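Local coordinates for protein ATP synthase epsilon chain (PDB 5IK2) that forms the epsilon subunit of a bacterial F-type ATP synthase, in its natural form binds ATP, and probably takes part in making ATP from ADP with a transmembrane proton gradient, at residues V4-T10 and D73-A79; E83-I88 and R127-S133. The protein carries 2 engineered substitutions. All coordinates share one frame; numbering follows the deposited sequence.

Contact 1 of 2, residues V4-T10 and D73-A79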
ATOM      1  N   VAL H   4       3.087   5.819 -74.801  1.00 34.58           N
ATOM      2  CA  VAL H   4       4.393   5.752 -74.135  1.00 34.29           C
ATOM      3  C   VAL H   4       4.202   5.807 -72.617  1.00 33.89           C
ATOM      4  O   VAL H   4       3.344   6.545 -72.128  1.00 33.69           O
ATOM      5  CB  VAL H   4       5.339   6.883 -74.619  1.00 34.29           C
ATOM      6  CG1 VAL H   4       4.817   8.267 -74.237  1.00 34.14           C
ATOM      7  CG2 VAL H   4       6.754   6.670 -74.091  1.00 34.49           C
ATOM      8  N   GLN H   5       4.999   5.028 -71.886  1.00 33.67           N
ATOM      9  CA  GLN H   5       4.910   4.972 -70.422  1.00 33.62           C
ATOM     10  C   GLN H   5       5.487   6.263 -69.831  1.00 32.84           C
ATOM     11  O   GLN H   5       6.564   6.705 -70.240  1.00 32.58           O
ATOM     12  CB  GLN H   5       5.651   3.741 -69.878  1.00 34.26           C
ATOM     13  CG  GLN H   5       5.297   3.356 -68.442  1.00 35.06           C
ATOM     14  CD  GLN H   5       3.959   2.632 -68.312  1.00 36.06           C
ATOM     15  OE1 GLN H   5       3.663   1.699 -69.066  1.00 36.31           O
ATOM     16  NE2 GLN H   5       3.151   3.044 -67.335  1.00 36.42           N
ATOM     17  N   VAL H   6       4.759   6.860 -68.884  1.00 32.09           N
ATOM     18  CA  VAL H   6       5.129   8.144 -68.277  1.00 31.69           C
ATOM     19  C   VAL H   6       5.213   7.999 -66.762  1.00 31.17           C
ATOM     20  O   VAL H   6       4.315   7.423 -66.148  1.00 31.11           O
ATOM     21  CB  VAL H   6       4.094   9.253 -68.586  1.00 31.86           C
ATOM     22  CG1 VAL H   6       4.620  10.622 -68.159  1.00 31.59           C
ATOM     23  CG2 VAL H   6       3.724   9.262 -70.062  1.00 32.22           C
ATOM     24  N   ASP H   7       6.285   8.533 -66.175  1.00 30.71           N
ATOM     25  CA  ASP H   7       6.444   8.613 -64.720  1.00 30.46           C
ATOM     26  C   ASP H   7       6.764  10.051 -64.311  1.00 30.10           C
ATOM     27  O   ASP H   7       7.779  10.604 -64.736  1.00 29.98           O
ATOM     28  CB  ASP H   7       7.576   7.689 -64.240  1.00 30.53           C
ATOM     29  CG  ASP H   7       7.180   6.213 -64.205  1.00 30.48           C
ATOM     30  OD1 ASP H   7       6.003   5.866 -64.429  1.00 30.44           O
ATOM     31  OD2 ASP H   7       8.074   5.384 -63.941  1.00 30.65           O
ATOM     32  N   ILE H   8       5.883  10.648 -63.505  1.00 29.79           N
ATOM     33  CA  ILE H   8       6.158  11.914 -62.822  1.00 29.46           C
ATOM     34  C   ILE H   8       6.473  11.572 -61.367  1.00 29.02           C
ATOM     35  O   ILE H   8       5.634  11.006 -60.665  1.00 28.94           O
ATOM     36  CB  ILE H   8       4.970  12.899 -62.918  1.00 29.66           C
ATOM     37  CG1 ILE H   8       4.792  13.355 -64.371  1.00 29.68           C
ATOM     38  CG2 ILE H   8       5.184  14.106 -62.001  1.00 29.69           C
ATOM     39  CD1 ILE H   8       3.472  14.035 -64.663  1.00 29.84           C
ATOM     40  N   VAL H   9       7.681  11.929 -60.931  1.00 28.76           N
ATOM     41  CA  VAL H   9       8.242  11.488 -59.651  1.00 28.55           C
ATOM     42  C   VAL H   9       8.854  12.682 -58.897  1.00 28.21           C
ATOM     43  O   VAL H   9       9.300  13.652 -59.512  1.00 28.20           O
ATOM     44  CB  VAL H   9       9.296  10.375 -59.902  1.00 28.72           C
ATOM     45  CG1 VAL H   9      10.062  10.005 -58.636  1.00 29.03           C
ATOM     46  CG2 VAL H   9       8.624   9.140 -60.493  1.00 28.84           C
ATOM     47  N   THR H  10       8.833  12.609 -57.564  1.00 27.61           N
ATOM     48  CA  THR H  10       9.551  13.542 -56.687  1.00 27.30           C
ATOM     49  C   THR H  10      10.596  12.744 -55.885  1.00 27.30           C
ATOM     50  O   THR H  10      10.655  11.520 -56.013  1.00 27.40           O
ATOM     51  CB  THR H  10       8.576  14.288 -55.742  1.00 26.97           C
ATOM     52  OG1 THR H  10       8.077  13.393 -54.740  1.00 26.80           O
ATOM     53  CG2 THR H  10       7.407  14.881 -56.518  1.00 26.74           C
ATOM     54  N   ASP H  73      11.350   4.587 -75.455  1.00 48.12           N
ATOM     55  CA  ASP H  73      10.648   3.617 -74.613  1.00 47.66           C
ATOM     56  C   ASP H  73       9.901   4.260 -73.432  1.00 45.40           C
ATOM     57  O   ASP H  73       8.771   3.873 -73.135  1.00 45.68           O
ATOM     58  CB  ASP H  73      11.666   2.594 -74.086  1.00 49.12           C
ATOM     59  CG  ASP H  73      11.017   1.414 -73.387  1.00 50.58           C
ATOM     60  OD1 ASP H  73      10.065   0.827 -73.948  1.00 51.51           O
ATOM     61  OD2 ASP H  73      11.478   1.062 -72.279  1.00 51.71           O
ATOM     62  N   LYS H  74      10.534   5.235 -72.774  1.00 42.48           N
ATOM     63  CA  LYS H  74      10.077   5.758 -71.476  1.00 40.22           C
ATOM     64  C   LYS H  74      10.184   7.285 -71.404  1.00 38.36           C
ATOM     65  O   LYS H  74      11.063   7.877 -72.030  1.00 38.35           O
ATOM     66  CB  LYS H  74      10.924   5.120 -70.363  1.00 39.96           C
ATOM     67  CG  LYS H  74      10.561   5.482 -68.926  1.00 39.51           C
ATOM     68  CD  LYS H  74       9.214   4.918 -68.503  1.00 39.17           C
ATOM     69  CE  LYS H  74       8.871   5.307 -67.073  1.00 38.80           C
ATOM     70  NZ  LYS H  74       9.872   4.814 -66.085  1.00 38.57           N
ATOM     71  N   VAL H  75       9.288   7.902 -70.630  1.00 36.55           N
ATOM     72  CA  VAL H  75       9.301   9.350 -70.368  1.00 35.37           C
ATOM     73  C   VAL H  75       9.304   9.597 -68.856  1.00 33.87           C
ATOM     74  O   VAL H  75       8.343   9.249 -68.170  1.00 33.36           O
ATOM     75  CB  VAL H  75       8.073  10.050 -70.998  1.00 35.69           C
ATOM     76  CG1 VAL H  75       8.052  11.541 -70.660  1.00 35.60           C
ATOM     77  CG2 VAL H  75       8.058   9.840 -72.507  1.00 35.95           C
ATOM     78  N   ASN H  76      10.382  10.199 -68.348  1.00 32.48           N
ATOM     79  CA  ASN H  76      10.518  10.524 -66.923  1.00 31.42           C
ATOM     80  C   ASN H  76      10.477  12.031 -66.681  1.00 30.36           C
ATOM     81  O   ASN H  76      11.033  12.807 -67.461  1.00 30.21           O
ATOM     82  CB  ASN H  76      11.833   9.963 -66.374  1.00 31.42           C
ATOM     83  CG  ASN H  76      11.845   8.449 -66.313  1.00 31.53           C
ATOM     84  OD1 ASN H  76      10.844   7.818 -65.973  1.00 31.53           O
ATOM     85  ND2 ASN H  76      12.990   7.855 -66.633  1.00 31.58           N
ATOM     86  N   ILE H  77       9.804  12.430 -65.603  1.00 29.29           N
ATOM     87  CA  ILE H  77       9.839  13.804 -65.099  1.00 28.54           C
ATOM     88  C   ILE H  77      10.168  13.750 -63.606  1.00 27.87           C
ATOM     89  O   ILE H  77       9.357  13.286 -62.807  1.00 27.67           O
ATOM     90  CB  ILE H  77       8.503  14.549 -65.346  1.00 28.30           C
ATOM     91  CG1 ILE H  77       8.334  14.844 -66.841  1.00 28.19           C
ATOM     92  CG2 ILE H  77       8.444  15.857 -64.553  1.00 28.43           C
ATOM     93  CD1 ILE H  77       6.945  15.294 -67.239  1.00 28.18           C
ATOM     94  N   LEU H  78      11.365  14.219 -63.255  1.00 27.30           N
ATOM     95  CA  LEU H  78      11.808  14.338 -61.864  1.00 26.78           C
ATOM     96  C   LEU H  78      11.693  15.805 -61.451  1.00 26.71           C
ATOM     97  O   LEU H  78      12.194  16.679 -62.159  1.00 26.40           O
ATOM     98  CB  LEU H  78      13.256  13.852 -61.716  1.00 26.65           C
ATOM     99  CG  LEU H  78      13.480  12.335 -61.668  1.00 26.57           C
ATOM    100  CD1 LEU H  78      13.172  11.667 -63.002  1.00 26.52           C
ATOM    101  CD2 LEU H  78      14.907  12.025 -61.241  1.00 26.52           C
ATOM    102  N   ALA H  79      11.036  16.069 -60.320  1.00 26.79           N
ATOM    103  CA  ALA H  79      10.772  17.443 -59.862  1.00 26.83           C
ATOM    104  C   ALA H  79      10.749  17.573 -58.342  1.00 26.78           C
ATOM    105  O   ALA H  79      10.536  16.592 -57.637  1.00 26.83           O
ATOM    106  CB  ALA H  79       9.457  17.936 -60.443  1.00 26.81           C
TER
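Asp7 is bonded to strand 74-79 through both its backbone groups, its N giving to Val75 O and its O taking Ile77 N. Strands 4-9 and 74-79 run parallel, the axes of the two short segments 8° apart, and three more backbone hydrogen bonds extend the ladder: Val75 N to Gln5 O, Val9 N to Ile77 O, and Ala79 N to Val9 O. Weaker CA-H...O contacts fill in between, among them Val6 CA to Val75 O at 3.4 Å and Thr10 CA to Ala79 O at 3.3 Å.

The apolar face carries Val6, Ile8, Val75 and Ile77. Ile8 and Ile77 lie side by side and point the same way, Ile8 CG1 resting 4.0 Å from Ile77 CB; beta-branched isoleucine favours the extended backbone and gives a broad apolar surface. Val4 comes across Val75 at about a right angle, with its CG2 3.8 Å from Val75 CG2. Val50 of strand 48-54 touches both isoleucines, so this face looks into the sandwich interior.

The other face is mixed: Gln5, Asp7, Lys74 and Asn76 share it with Val9 and Leu78. Lys74 leaves its backbone with CG anti to N (chi1 -177°), then bends at chi2 and chi4, which carries its amine across to Asp7. There NZ forms a salt bridge with Asp7 OD2 at 2.9 Å, arriving from above the carboxylate plane, 62° out of it. The same long, flexible lysine gives a hydrogen bond from NZ to Asn76 OD1 at 3.2 Å, in the carbonyl plane on a lone pair. Asn76 ND2 bonds Glu69 OE1 of strand 66-70. Another protein chain packs a basic side chain on Asn76 and an aromatic one on Leu78. This parallel pairing lies within the N-terminal beta-sandwich of the ATP synthase epsilon chain.

Contact 2 of 2, residues E83-I88 and R127-S133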
ATOM      1  N   GLU H  83       1.996  17.515 -57.860  1.00 29.75           N
ATOM      2  CA  GLU H  83       0.695  17.181 -57.273  1.00 30.09           C
ATOM      3  C   GLU H  83      -0.412  17.121 -58.318  1.00 30.48           C
ATOM      4  O   GLU H  83      -0.495  17.983 -59.195  1.00 30.62           O
ATOM      5  CB  GLU H  83       0.296  18.199 -56.199  1.00 30.14           C
ATOM      6  CG  GLU H  83       1.228  18.279 -54.992  1.00 30.16           C
ATOM      7  CD  GLU H  83       2.270  19.387 -55.067  1.00 30.25           C
ATOM      8  OE1 GLU H  83       2.195  20.261 -55.957  1.00 30.25           O
ATOM      9  OE2 GLU H  83       3.173  19.390 -54.205  1.00 30.38           O
ATOM     10  N   LEU H  84      -1.266  16.103 -58.198  1.00 30.74           N
ATOM     11  CA  LEU H  84      -2.541  16.037 -58.917  1.00 31.08           C
ATOM     12  C   LEU H  84      -3.512  17.027 -58.252  1.00 31.60           C
ATOM     13  O   LEU H  84      -3.272  17.439 -57.115  1.00 31.84           O
ATOM     14  CB  LEU H  84      -3.115  14.617 -58.844  1.00 31.14           C
ATOM     15  CG  LEU H  84      -2.281  13.483 -59.451  1.00 31.03           C
ATOM     16  CD1 LEU H  84      -2.706  12.141 -58.873  1.00 30.99           C
ATOM     17  CD2 LEU H  84      -2.393  13.477 -60.967  1.00 31.11           C
ATOM     18  N   PRO H  85      -4.612  17.410 -58.944  1.00 32.22           N
ATOM     19  CA  PRO H  85      -5.543  18.408 -58.382  1.00 32.73           C
ATOM     20  C   PRO H  85      -6.080  18.085 -56.982  1.00 33.48           C
ATOM     21  O   PRO H  85      -6.123  18.968 -56.123  1.00 33.00           O
ATOM     22  CB  PRO H  85      -6.692  18.422 -59.400  1.00 32.63           C
ATOM     23  CG  PRO H  85      -6.070  17.977 -60.676  1.00 32.30           C
ATOM     24  CD  PRO H  85      -5.080  16.931 -60.259  1.00 32.25           C
ATOM     25  N   GLU H  86      -6.464  16.826 -56.766  1.00 34.84           N
ATOM     26  CA  GLU H  86      -7.062  16.382 -55.495  1.00 35.83           C
ATOM     27  C   GLU H  86      -6.138  16.454 -54.266  1.00 36.25           C
ATOM     28  O   GLU H  86      -6.629  16.567 -53.141  1.00 36.45           O
ATOM     29  CB  GLU H  86      -7.653  14.960 -55.620  1.00 36.20           C
ATOM     30  CG  GLU H  86      -6.653  13.819 -55.855  1.00 36.54           C
ATOM     31  CD  GLU H  86      -6.532  13.380 -57.310  1.00 36.84           C
ATOM     32  OE1 GLU H  86      -6.696  14.226 -58.221  1.00 36.82           O
ATOM     33  OE2 GLU H  86      -6.255  12.181 -57.542  1.00 36.41           O
ATOM     34  N   GLU H  87      -4.822  16.394 -54.478  1.00 36.76           N
ATOM     35  CA  GLU H  87      -3.847  16.355 -53.372  1.00 37.04           C
ATOM     36  C   GLU H  87      -3.066  17.674 -53.164  1.00 37.00           C
ATOM     37  O   GLU H  87      -1.953  17.661 -52.630  1.00 37.01           O
ATOM     38  CB  GLU H  87      -2.905  15.144 -53.541  1.00 36.87           C
ATOM     39  CG  GLU H  87      -1.913  15.214 -54.701  1.00 36.76           C
ATOM     40  CD  GLU H  87      -1.316  13.861 -55.082  1.00 36.55           C
ATOM     41  OE1 GLU H  87      -1.463  12.876 -54.325  1.00 36.62           O
ATOM     42  OE2 GLU H  87      -0.689  13.781 -56.157  1.00 35.99           O
ATOM     43  N   ILE H  88      -3.674  18.801 -53.551  1.00 36.97           N
ATOM     44  CA  ILE H  88      -3.099  20.139 -53.363  1.00 37.07           C
ATOM     45  C   ILE H  88      -3.819  20.847 -52.214  1.00 37.14           C
ATOM     46  O   ILE H  88      -5.051  20.922 -52.205  1.00 37.18           O
ATOM     47  CB  ILE H  88      -3.228  20.993 -54.652  1.00 36.97           C
ATOM     48  CG1 ILE H  88      -2.316  20.435 -55.752  1.00 36.94           C
ATOM     49  CG2 ILE H  88      -2.884  22.461 -54.391  1.00 36.95           C
ATOM     50  CD1 ILE H  88      -2.671  20.893 -57.152  1.00 36.92           C
ATOM     51  N   ARG H 127       0.046  25.594 -58.535  1.00 36.53           N
ATOM     52  CA  ARG H 127      -0.799  24.765 -57.657  1.00 36.50           C
ATOM     53  C   ARG H 127      -2.274  25.192 -57.669  1.00 37.40           C
ATOM     54  O   ARG H 127      -3.166  24.342 -57.606  1.00 37.74           O
ATOM     55  CB  ARG H 127      -0.264  24.764 -56.216  1.00 35.85           C
ATOM     56  CG  ARG H 127       0.894  23.807 -55.993  1.00 35.37           C
ATOM     57  CD  ARG H 127       1.523  24.007 -54.627  1.00 34.81           C
ATOM     58  NE  ARG H 127       2.528  22.987 -54.323  1.00 34.33           N
ATOM     59  CZ  ARG H 127       3.306  22.976 -53.238  1.00 33.87           C
ATOM     60  NH1 ARG H 127       3.218  23.937 -52.319  1.00 33.71           N
ATOM     61  NH2 ARG H 127       4.185  21.993 -53.070  1.00 33.74           N
ATOM     62  N   LEU H 128      -2.517  26.501 -57.748  1.00 38.36           N
ATOM     63  CA  LEU H 128      -3.877  27.047 -57.840  1.00 39.30           C
ATOM     64  C   LEU H 128      -4.531  26.787 -59.203  1.00 39.95           C
ATOM     65  O   LEU H 128      -5.722  26.484 -59.263  1.00 39.97           O
ATOM     66  CB  LEU H 128      -3.880  28.549 -57.527  1.00 39.41           C
ATOM     67  CG  LEU H 128      -3.506  28.908 -56.081  1.00 39.46           C
ATOM     68  CD1 LEU H 128      -3.041  30.353 -55.976  1.00 39.41           C
ATOM     69  CD2 LEU H 128      -4.662  28.642 -55.125  1.00 39.26           C
ATOM     70  N   GLN H 129      -3.755  26.912 -60.283  1.00 41.02           N
ATOM     71  CA  GLN H 129      -4.234  26.602 -61.645  1.00 42.29           C
ATOM     72  C   GLN H 129      -4.715  25.154 -61.789  1.00 42.77           C
ATOM     73  O   GLN H 129      -5.781  24.903 -62.357  1.00 42.83           O
ATOM     74  CB  GLN H 129      -3.138  26.860 -62.690  1.00 42.98           C
ATOM     75  CG  GLN H 129      -2.878  28.323 -63.013  1.00 43.47           C
ATOM     76  CD  GLN H 129      -1.699  28.512 -63.958  1.00 44.06           C
ATOM     77  OE1 GLN H 129      -1.510  27.738 -64.901  1.00 43.80           O
ATOM     78  NE2 GLN H 129      -0.900  29.547 -63.712  1.00 44.14           N
ATOM     79  N   VAL H 130      -3.918  24.218 -61.277  1.00 43.56           N
ATOM     80  CA  VAL H 130      -4.229  22.785 -61.354  1.00 44.30           C
ATOM     81  C   VAL H 130      -5.373  22.403 -60.400  1.00 45.95           C
ATOM     82  O   VAL H 130      -6.130  21.474 -60.687  1.00 46.19           O
ATOM     83  CB  VAL H 130      -2.964  21.921 -61.113  1.00 43.82           C
ATOM     84  CG1 VAL H 130      -3.293  20.432 -61.083  1.00 43.87           C
ATOM     85  CG2 VAL H 130      -1.930  22.198 -62.202  1.00 43.62           C
ATOM     86  N   ALA H 131      -5.501  23.120 -59.281  1.00 48.16           N
ATOM     87  CA  ALA H 131      -6.622  22.925 -58.348  1.00 49.63           C
ATOM     88  C   ALA H 131      -7.970  23.385 -58.926  1.00 51.36           C
ATOM     89  O   ALA H 131      -8.993  22.745 -58.679  1.00 51.58           O
ATOM     90  CB  ALA H 131      -6.346  23.633 -57.030  1.00 49.68           C
ATOM     91  N   ASN H 132      -7.966  24.487 -59.681  1.00 53.61           N
ATOM     92  CA  ASN H 132      -9.187  25.013 -60.323  1.00 55.83           C
ATOM     93  C   ASN H 132      -9.722  24.144 -61.471  1.00 57.86           C
ATOM     94  O   ASN H 132     -10.911  24.221 -61.789  1.00 57.96           O
ATOM     95  CB  ASN H 132      -8.971  26.446 -60.845  1.00 56.01           C
ATOM     96  CG  ASN H 132      -8.780  27.467 -59.731  1.00 56.20           C
ATOM     97  OD1 ASN H 132      -7.966  28.383 -59.858  1.00 56.50           O
ATOM     98  ND2 ASN H 132      -9.537  27.328 -58.646  1.00 56.26           N
ATOM     99  N   SER H 133      -8.855  23.346 -62.098  1.00 60.50           N
ATOM    100  CA  SER H 133      -9.268  22.445 -63.188  1.00 62.40           C
ATOM    101  C   SER H 133     -10.207  21.322 -62.715  1.00 65.12           C
ATOM    102  O   SER H 133     -11.048  20.853 -63.488  1.00 65.73           O
ATOM    103  CB  SER H 133      -8.043  21.845 -63.893  1.00 61.61           C
ATOM    104  OG  SER H 133      -7.309  20.991 -63.032  1.00 60.58           O
TER
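Arg127 reaches Glu83 side-on with two nitrogens, one for each carboxylate oxygen: NE to OE1 at 3.2 Å and NH2 to OE2 at 3.0 Å. The grip is far from flat, for the carboxylate and guanidinium planes stand 68° apart. NE meets OE1 from above the carboxylate plane, whereas NH2 comes to OE2 on the syn side but tilted out of that plane. Extended from CG to NE, arginine can span from helix to strand.

Beyond, the meeting is apolar. Pro85 turns its ring obliquely against Val130, with CG 3.7 Å from Val130 CG1 and CB 3.4 Å from Val130 O. That carbonyl also accepts a hydrogen bond from Ser133 OG. Ile88 crosses Val130 at about a right angle; its CG1, anti to the carbonyl carbon (chi1 -69°), sends CD1 to 3.5 Å from Arg127 O, while CG2 rests on Arg127 CB.

Apolar residues thus seat the loop, where the rigid ring of Pro85, lacking an N-H, suits a turn. Glu83 and Arg127 both bind ATP in this protein, so their ion pair lies in the nucleotide site; no ATP is bound to this chain, in which Ala89 and Ala92 of that site are engineered.

Overall arrangement
Both segments of contact 1 precede those of contact 2 in the chain, and the centres of the two contacts lie about 19 Å apart. Contact 1 joins two strands within the N-terminal beta-sandwich; contact 2 joins the loop between strand 81-83 and helix 90-104 to the C-terminal part of helix 114-133. The short strand 81-83 bridges them in sequence: it follows strand 74-79 after a single residue and leads into segment 83-88. ATP-binding Thr81 lies on it, with its side chain about 6 Å from that of Thr10 and about 4 Å from that of Arg127. The nucleotide site therefore sits where sandwich and helical hairpin meet, drawing residues from both.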